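Side-chain contacts in probable enoyl-CoA hydratase/isomerase (Mycobacterium abscessus, PDB 3SWX), which probably catalyses hydration or isomerisation of enoyl-CoA thioesters: residues 24-27 and 31-34; 46-49 and 55-58; 186-189 and 195-198. All blocks are in the same frame, centred on the assembly; numbering follows the deposited sequence.

In the fold
Contacts 1 and 2 share one beta-alpha-beta unit: contact 1 lies at the end of strand 19-24 and in the loop to helix 35-50, and contact 2 packs that helix on strand 56-61. Contact 3 joins strand 186-188, at one edge of the sheet within this chain, to helix 193-205. Contact 2 is buried, its centre about 10 Å from the centre of the chain; the centres of contacts 1 and 3, both partly buried, are about 17 and 15 Å from it. Contact 1 is held by hydrogen bonds and a charge pair, contact 2 by a methyl on a ring, contact 3 by light van der Waals packing. Contacts 2 and 3 touch where V58 meets A197 and I198.

Contact 1: residues 24-27 and 31-34; sequences LNRP and NAFD
The chain turns between R26 and N31, whose CA atoms lie 4.6 Å apart, and the touching parts run 105° apart. Two bonds link this pair. N31 OD1 accepts R26 N at 2.9 Å, and N31 N gives its hydrogen to R26 O at 3.0 Å. In the first, the donor sits nearly in line with the N31 side-chain C=O.

R26 bends at chi3 (64°), which brings its guanidinium to A32 and D34. R26 NH1 gives a short, bent hydrogen bond to A32 O at 2.6 Å, with that oxygen in the guanidinium plane. The D34 carboxylate stacks over one face, the two planes 9° apart, and its CG is 3.5 Å from R26 CZ. The salt bridge, R26 NE to D34 OD1 at 3.6 Å, is one of charge alone, with no N-H aimed at that oxygen. The same OD1 also caps helix 35-50 by accepting M37 N. On the inner side, L24 CD2 packs against F33 CZ at 3.8 Å.

The R26 charge probably helps keep D34 ionised while it caps the helix. N31 holds R26 by two bonds, and its ND2 ties the loop to E62 O and F66 O.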
loop_
_atom_site.group_PDB
_atom_site.type_symbol
_atom_site.label_atom_id
_atom_site.label_comp_id
_atom_site.label_asym_id
_atom_site.label_seq_id
_atom_site.Cartn_x
_atom_site.Cartn_y
_atom_site.Cartn_z
ATOM N N LEU B 24 10.507 15.301 -23.009
ATOM C CA LEU B 24 9.613 16.437 -23.152
ATOM C C LEU B 24 10.487 17.597 -23.591
ATOM O O LEU B 24 11.528 17.878 -22.982
ATOM C CB LEU B 24 8.875 16.765 -21.851
ATOM C CG LEU B 24 8.076 15.640 -21.158
ATOM C CD1 LEU B 24 7.430 16.184 -19.880
ATOM C CD2 LEU B 24 7.025 14.997 -22.104
ATOM N N ASN B 25 10.097 18.274 -24.655
ATOM C CA ASN B 25 11.004 19.254 -25.247
ATOM C C ASN B 25 10.343 20.598 -25.561
ATOM O O ASN B 25 10.377 21.051 -26.698
ATOM C CB ASN B 25 11.695 18.642 -26.492
ATOM C CG ASN B 25 12.870 19.485 -26.973
ATOM O OD1 ASN B 25 13.467 20.218 -26.190
ATOM N ND2 ASN B 25 13.186 19.402 -28.255
ATOM N N ARG B 26 9.762 21.243 -24.545
ATOM C CA ARG B 26 9.315 22.648 -24.655
ATOM C C ARG B 26 9.967 23.448 -23.532
ATOM O O ARG B 26 9.286 24.081 -22.710
ATOM C CB ARG B 26 7.789 22.766 -24.586
ATOM C CG ARG B 26 7.054 21.902 -25.618
ATOM C CD ARG B 26 5.547 22.095 -25.552
ATOM N NE ARG B 26 5.175 23.465 -25.910
ATOM C CZ ARG B 26 4.396 24.282 -25.196
ATOM N NH1 ARG B 26 3.849 23.904 -24.040
ATOM N NH2 ARG B 26 4.155 25.509 -25.653
ATOM N N PRO B 27 11.307 23.421 -23.492
ATOM C CA PRO B 27 12.034 23.928 -22.331
ATOM C C PRO B 27 11.783 25.417 -22.040
ATOM O O PRO B 27 11.691 25.780 -20.885
ATOM C CB PRO B 27 13.503 23.658 -22.696
ATOM C CG PRO B 27 13.510 23.569 -24.198
ATOM C CD PRO B 27 12.222 22.890 -24.515
ATOM N N ASN B 31 8.266 22.872 -20.145
ATOM C CA ASN B 31 7.602 21.628 -20.512
ATOM C C ASN B 31 6.144 21.559 -20.083
ATOM O O ASN B 31 5.666 20.495 -19.710
ATOM C CB ASN B 31 8.385 20.431 -19.945
ATOM C CG ASN B 31 9.771 20.313 -20.548
ATOM O OD1 ASN B 31 9.984 20.685 -21.710
ATOM N ND2 ASN B 31 10.717 19.783 -19.771
ATOM N N ALA B 32 5.439 22.686 -20.148
ATOM C CA ALA B 32 4.006 22.692 -19.900
ATOM C C ALA B 32 3.300 21.934 -21.024
ATOM O O ALA B 32 3.634 22.103 -22.191
ATOM C CB ALA B 32 3.458 24.150 -19.805
ATOM N N PHE B 33 2.354 21.076 -20.673
ATOM C CA PHE B 33 1.631 20.281 -21.667
ATOM C C PHE B 33 0.588 21.144 -22.384
ATOM O O PHE B 33 -0.443 21.517 -21.814
ATOM C CB PHE B 33 0.987 19.056 -21.032
ATOM C CG PHE B 33 1.911 17.880 -20.903
ATOM C CD1 PHE B 33 2.050 16.966 -21.938
ATOM C CD2 PHE B 33 2.638 17.677 -19.737
ATOM C CE1 PHE B 33 2.896 15.860 -21.801
ATOM C CE2 PHE B 33 3.492 16.591 -19.608
ATOM C CZ PHE B 33 3.619 15.686 -20.643
ATOM N N ASP B 34 0.901 21.508 -23.626
ATOM C CA ASP B 34 -0.089 22.127 -24.504
ATOM C C ASP B 34 -0.780 21.004 -25.289
ATOM O O ASP B 34 -0.455 19.826 -25.086
ATOM C CB ASP B 34 0.538 23.205 -25.410
ATOM C CG ASP B 34 1.562 22.659 -26.415
ATOM O OD1 ASP B 34 2.144 21.565 -26.212
ATOM O OD2 ASP B 34 1.808 23.372 -27.413
#

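Contact 2: residues 46-49 and 55-58; sequences GEYE and RAAV
Y48 on helix 35-50 reaches strand 56-61 and lays one ring face on the methyl of A57. A57 CB stands 3.7 Å from the Y48 ring centroid, only 12° off the ring normal. This is a CH-pi contact over the middle of the ring. The nearest ring carbons to this methyl include CE2, also at 3.7 Å from A57 CB.

The far end of the ring passes the backbone of A56. Y48 OH lies 3.1 Å from A56 CA, a close approach. Y48 CE1 lies beside the carbonyl of the same residue, 3.7 Å from A56 O. That oxygen comes to the ring obliquely, whereas the A57 methyl sits squarely over the face. The hydroxyl also comes near A56 N and A57 N, but the angles are poor and neither pair is a hydrogen bond. It bonds to P104 O, just before strand 105-109. A57 has backbone bonds to P104 and L106, so the residue under the ring and the partner of its hydroxyl are tied together.

The first torsion of Y48 sets its direction. CG is anti to the backbone N (chi1 167°), and the side chain extends from the helix toward the strand. Even at their nearest, the CA atoms of the two segments, those of Y48 and A57, are 7.7 Å apart. The ring fills this distance, and a small alanine meets it. Further out, L20 of strand 19-24 touches both Y48 and A57.

Strand 19-24, helix 35-50 and strand 56-61 form a beta-alpha-beta unit. Contact 2 is the helix-on-sheet packing of its crossover, within the crotonase-like fold.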
loop_
_atom_site.group_PDB
_atom_site.type_symbol
_atom_site.label_atom_id
_atom_site.label_comp_id
_atom_site.label_asym_id
_atom_site.label_seq_id
_atom_site.Cartn_x
_atom_site.Cartn_y
_atom_site.Cartn_z
ATOM N N GLY B 46 2.006 5.214 -27.915
ATOM C CA GLY B 46 1.254 4.232 -28.730
ATOM C C GLY B 46 2.167 3.510 -29.712
ATOM O O GLY B 46 2.084 2.293 -29.884
ATOM N N GLU B 47 3.054 4.272 -30.347
ATOM C CA GLU B 47 4.120 3.703 -31.174
ATOM C C GLU B 47 4.970 2.723 -30.352
ATOM O O GLU B 47 5.283 1.612 -30.809
ATOM C CB GLU B 47 5.002 4.824 -31.722
ATOM C CG GLU B 47 5.740 4.506 -32.992
ATOM C CD GLU B 47 5.133 5.217 -34.194
ATOM O OE1 GLU B 47 5.153 6.476 -34.209
ATOM O OE2 GLU B 47 4.629 4.516 -35.109
ATOM N N TYR B 48 5.322 3.120 -29.128
ATOM C CA TYR B 48 6.144 2.267 -28.269
ATOM C C TYR B 48 5.455 0.911 -28.065
ATOM O O TYR B 48 6.060 -0.155 -28.244
ATOM C CB TYR B 48 6.443 2.984 -26.933
ATOM C CG TYR B 48 7.012 2.099 -25.848
ATOM C CD1 TYR B 48 8.143 1.317 -26.078
ATOM C CD2 TYR B 48 6.420 2.050 -24.576
ATOM C CE1 TYR B 48 8.661 0.492 -25.086
ATOM C CE2 TYR B 48 6.926 1.227 -23.578
ATOM C CZ TYR B 48 8.059 0.453 -23.837
ATOM O OH TYR B 48 8.584 -0.357 -22.856
ATOM N N GLU B 49 4.178 0.984 -27.715
ATOM C CA GLU B 49 3.343 -0.179 -27.418
ATOM C C GLU B 49 3.392 -1.236 -28.512
ATOM O O GLU B 49 3.510 -2.414 -28.230
ATOM C CB GLU B 49 1.879 0.276 -27.198
ATOM C CG GLU B 49 0.871 -0.847 -26.958
ATOM C CD GLU B 49 1.003 -1.472 -25.581
ATOM O OE1 GLU B 49 1.733 -0.917 -24.745
ATOM O OE2 GLU B 49 0.363 -2.517 -25.337
ATOM N N ARG B 55 11.828 -2.755 -25.604
ATOM C CA ARG B 55 11.595 -3.528 -24.396
ATOM C C ARG B 55 11.362 -2.679 -23.142
ATOM O O ARG B 55 10.950 -3.218 -22.119
ATOM C CB ARG B 55 12.798 -4.450 -24.157
ATOM C CG ARG B 55 13.045 -5.447 -25.290
ATOM C CD ARG B 55 14.213 -6.373 -25.000
ATOM N NE ARG B 55 14.286 -7.422 -26.021
ATOM C CZ ARG B 55 15.052 -8.515 -25.944
ATOM N NH1 ARG B 55 15.830 -8.732 -24.896
ATOM N NH2 ARG B 55 15.019 -9.416 -26.911
ATOM N N ALA B 56 11.671 -1.384 -23.225
ATOM C CA ALA B 56 11.544 -0.435 -22.116
ATOM C C ALA B 56 11.525 0.985 -22.674
ATOM O O ALA B 56 12.008 1.227 -23.773
ATOM C CB ALA B 56 12.680 -0.591 -21.144
ATOM N N ALA B 57 10.940 1.912 -21.934
ATOM C CA ALA B 57 10.929 3.307 -22.329
ATOM C C ALA B 57 11.231 4.205 -21.115
ATOM O O ALA B 57 10.751 3.950 -20.006
ATOM C CB ALA B 57 9.586 3.703 -22.983
ATOM N N VAL B 58 11.985 5.273 -21.375
ATOM C CA VAL B 58 12.403 6.254 -20.375
ATOM C C VAL B 58 11.830 7.601 -20.782
ATOM O O VAL B 58 11.992 8.010 -21.920
ATOM C CB VAL B 58 13.928 6.336 -20.304
ATOM C CG1 VAL B 58 14.376 7.507 -19.457
ATOM C CG2 VAL B 58 14.483 5.052 -19.727
#

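Contact 3: residues 186-189 and 195-198; sequences EIVP and DTAI
Strand 186-188 lies at one edge of the six-stranded mixed sheet within this chain, and helix 193-205 follows it after a short turn. Contact 3 is where this helix packs back on the strand that precedes it. T196 is the helix residue that makes the contact. It meets two strand residues, V188 and E186.

The side chains of V188 and T196 run antiparallel, alongside one another. The closest approach is V188 CG1 to T196 OG1, at 3.6 Å. The same methyl lies 3.9 Å from T196 CG2, so it packs against both branches of the threonine.

T196 OG1 is anti to the carbonyl carbon (chi1 -60°). It lies against V188 CG1 and bonds back to E192 O one turn earlier. That bond satisfies the hydroxyl, although it lies against a valine methyl. CG2 touches the same methyl and also nears E186. T196 CG2 is 4.0 Å from E186 OE1, a loose van der Waals approach.

E186 sends its chain out in extended form, with CG anti to the backbone N (chi1 -175°). It lies roughly perpendicular to the T196 side chain. Only the carboxylate end of its side chain comes near the helix. I187, between the two contact residues, instead packs on A175 and H179 of helix 175-180.

The contact is modest, burying 102 Å² in all. The CA atoms of V188 and T196 are 7.8 Å apart, and the contact is made through side chains.

Strand 126-130 lies beside strand 186-188, with backbone bonds from A129 to E186 and V188. Its I128 touches E186, T196 and A197. Farther across the sheet, A197 and I198 pack on V58 of strand 56-61. Helix 193-205 therefore spans from the edge strand toward the middle of the sheet.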
loop_
_atom_site.group_PDB
_atom_site.type_symbol
_atom_site.label_atom_id
_atom_site.label_comp_id
_atom_site.label_asym_id
_atom_site.label_seq_id
_atom_site.Cartn_x
_atom_site.Cartn_y
_atom_site.Cartn_z
ATOM N N GLU B 186 14.382 5.904 -6.342
ATOM C CA GLU B 186 15.777 6.186 -6.077
ATOM C C GLU B 186 16.056 7.652 -6.359
ATOM O O GLU B 186 15.522 8.231 -7.319
ATOM C CB GLU B 186 16.669 5.271 -6.927
ATOM C CG GLU B 186 18.147 5.416 -6.608
ATOM C CD GLU B 186 19.055 4.540 -7.470
ATOM O OE1 GLU B 186 18.549 3.664 -8.241
ATOM O OE2 GLU B 186 20.293 4.754 -7.360
ATOM N N ILE B 187 16.860 8.244 -5.475
ATOM C CA ILE B 187 17.342 9.588 -5.622
ATOM C C ILE B 187 18.839 9.546 -5.950
ATOM O O ILE B 187 19.621 8.902 -5.248
ATOM C CB ILE B 187 17.172 10.401 -4.336
ATOM C CG1 ILE B 187 15.720 10.389 -3.836
ATOM C CG2 ILE B 187 17.654 11.859 -4.555
ATOM C CD1 ILE B 187 15.609 10.899 -2.410
ATOM N N VAL B 188 19.220 10.269 -7.001
ATOM C CA VAL B 188 20.598 10.302 -7.481
ATOM C C VAL B 188 21.112 11.744 -7.547
ATOM O O VAL B 188 20.321 12.694 -7.428
ATOM C CB VAL B 188 20.689 9.666 -8.874
ATOM C CG1 VAL B 188 20.260 8.185 -8.811
ATOM C CG2 VAL B 188 19.841 10.452 -9.894
ATOM N N PRO B 189 22.441 11.915 -7.721
ATOM C CA PRO B 189 23.004 13.266 -7.777
ATOM C C PRO B 189 22.487 14.103 -8.942
ATOM O O PRO B 189 22.001 13.557 -9.940
ATOM C CB PRO B 189 24.514 13.014 -7.908
ATOM C CG PRO B 189 24.715 11.690 -7.192
ATOM C CD PRO B 189 23.500 10.892 -7.632
ATOM N N ASP B 195 20.328 9.172 -17.013
ATOM C CA ASP B 195 21.266 8.036 -17.149
ATOM C C ASP B 195 20.993 6.884 -16.172
ATOM O O ASP B 195 21.195 5.736 -16.536
ATOM C CB ASP B 195 22.721 8.480 -17.007
ATOM C CG ASP B 195 23.169 9.390 -18.149
ATOM O OD1 ASP B 195 22.610 9.306 -19.266
ATOM O OD2 ASP B 195 24.073 10.192 -17.908
ATOM N N THR B 196 20.539 7.179 -14.951
ATOM C CA THR B 196 20.221 6.116 -14.007
ATOM C C THR B 196 19.001 5.362 -14.512
ATOM O O THR B 196 18.997 4.122 -14.501
ATOM C CB THR B 196 20.025 6.639 -12.561
ATOM O OG1 THR B 196 21.233 7.275 -12.131
ATOM C CG2 THR B 196 19.688 5.502 -11.576
ATOM N N ALA B 197 18.004 6.093 -15.010
ATOM C CA ALA B 197 16.797 5.456 -15.537
ATOM C C ALA B 197 17.086 4.578 -16.774
ATOM O O ALA B 197 16.534 3.491 -16.892
ATOM C CB ALA B 197 15.716 6.511 -15.852
ATOM N N ILE B 198 17.966 5.028 -17.669
ATOM C CA ILE B 198 18.339 4.234 -18.862
ATOM C C ILE B 198 19.125 2.988 -18.440
ATOM O O ILE B 198 18.919 1.909 -18.985
ATOM C CB ILE B 198 19.150 5.062 -19.882
ATOM C CG1 ILE B 198 18.291 6.154 -20.516
ATOM C CG2 ILE B 198 19.775 4.176 -21.009
ATOM C CD1 ILE B 198 19.123 7.288 -21.149
#